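Side-chain contact in Csc2 (Thermofilum pendens, PDB 4TXD), which probably binds CRISPR RNA as the Cas7-family, RRM-containing subunit of a type I-D prokaryotic immune system, and carries a zinc ion: residues Gly166-Pro169 with His170-Ile173. Sequence-based numbering, arbitrary orientation.
With ZN (zinc ion), chain B.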
# COMPACT_ATOMS: atom_id res chain seq x y z
N GLY A 166 4.27 6.65 14.84
CA GLY A 166 5.52 6.89 14.18
C GLY A 166 6.51 5.77 14.22
O GLY A 166 7.61 5.95 13.79
N PHE A 167 6.12 4.61 14.73
CA PHE A 167 7.03 3.50 14.76
C PHE A 167 6.45 2.14 14.34
O PHE A 167 7.17 1.23 14.19
CB PHE A 167 7.73 3.39 16.10
CG PHE A 167 6.83 3.05 17.23
CD1 PHE A 167 6.51 1.76 17.49
CD2 PHE A 167 6.29 4.01 18.02
CE1 PHE A 167 5.69 1.43 18.52
CE2 PHE A 167 5.46 3.69 19.05
CZ PHE A 167 5.15 2.40 19.31
N CYS A 168 5.15 2.07 14.17
CA CYS A 168 4.53 0.85 13.74
C CYS A 168 4.74 0.60 12.26
O CYS A 168 5.11 1.46 11.54
CB CYS A 168 3.07 0.83 14.11
SG CYS A 168 1.97 1.58 12.92
N PRO A 169 4.50 -0.72 11.88
CA PRO A 169 4.76 -1.00 10.47
C PRO A 169 4.03 -0.11 9.46
O PRO A 169 4.59 0.20 8.48
CB PRO A 169 4.31 -2.44 10.31
CG PRO A 169 4.63 -3.07 11.60
CD PRO A 169 4.13 -2.08 12.54
N HIS A 170 2.81 0.29 9.72
CA HIS A 170 2.14 1.10 8.73
C HIS A 170 2.74 2.49 8.67
O HIS A 170 2.87 3.02 7.63
CB HIS A 170 0.62 1.08 8.88
CG HIS A 170 0.05 2.24 9.61
ND1 HIS A 170 -0.09 3.48 9.04
CD2 HIS A 170 -0.40 2.35 10.87
CE1 HIS A 170 -0.61 4.30 9.92
NE2 HIS A 170 -0.79 3.65 11.04
N CYS A 171 3.15 3.02 9.80
CA CYS A 171 3.83 4.30 9.81
C CYS A 171 5.16 4.27 9.09
O CYS A 171 5.43 5.11 8.31
CB CYS A 171 4.02 4.81 11.22
SG CYS A 171 2.57 5.43 12.04
N THR A 172 5.97 3.28 9.38
CA THR A 172 7.30 3.23 8.84
C THR A 172 7.33 2.86 7.38
O THR A 172 8.19 3.27 6.66
CB THR A 172 8.22 2.32 9.66
OG1 THR A 172 7.75 1.00 9.62
CG2 THR A 172 8.26 2.78 11.07
N ILE A 173 6.37 2.08 6.95
CA ILE A 173 6.37 1.64 5.56
C ILE A 173 5.71 2.68 4.65
O ILE A 173 6.25 3.02 3.59
CB ILE A 173 5.64 0.28 5.40
CG1 ILE A 173 6.48 -0.85 6.02
CG2 ILE A 173 5.39 -0.02 3.93
CD1 ILE A 173 5.70 -2.15 6.19
ZN ZN B . 1.85 3.69 13.51
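C168, just before helix 169-174, and C171, in its first turn, both bind one zinc ion, with ZN 2.2 Å from C168 SG and 2.4 Å from C171 SG. C171 SG lies anti to its own carbonyl carbon (chi1 -74°), which brings it from the helix back toward the loop and the metal. C146 and D165 supply the other two ligands, making a Cys3Asp site. Weak N-H...S bonds support both thiolates: C171 N points at C168 SG, 3.6 Å away and nearly straight (165°), and G166 N approaches C171 SG at 3.5 Å. C168 sits at the N-cap of the helix and the first of these is its capping bond, so the CxxC motif of this zinc site is also a helix start; such N-H donors probably temper the negative charge on sulfur. The H170 ring sits beside the pair, its CD2 3.2 Å from C168 SG, which meets the ring obliquely, while C171 SG lies over one face toward the rim. R102 NH2 hydrogen-bonds to H170 ND1, and T147 O weakly to NE2, fixing how the ring is turned. Losing the ring to an alanine here is likely to strip C168 SG and C171 SG of these contacts and leave R102 without its acceptor. Backbone bonds then open the helix: T172 N bonds to C168 O (3.0 Å) and I173 N to P169 O. T172 CG2 packs against C168 O at 3.4 Å, while T172 OG1 is hydrogen-bonded with S351 OG of helix 343-365. I173 CD1 and P169 CB make a loose apolar contact (4.4 Å), and M105 of helix 94-115 touches both residues.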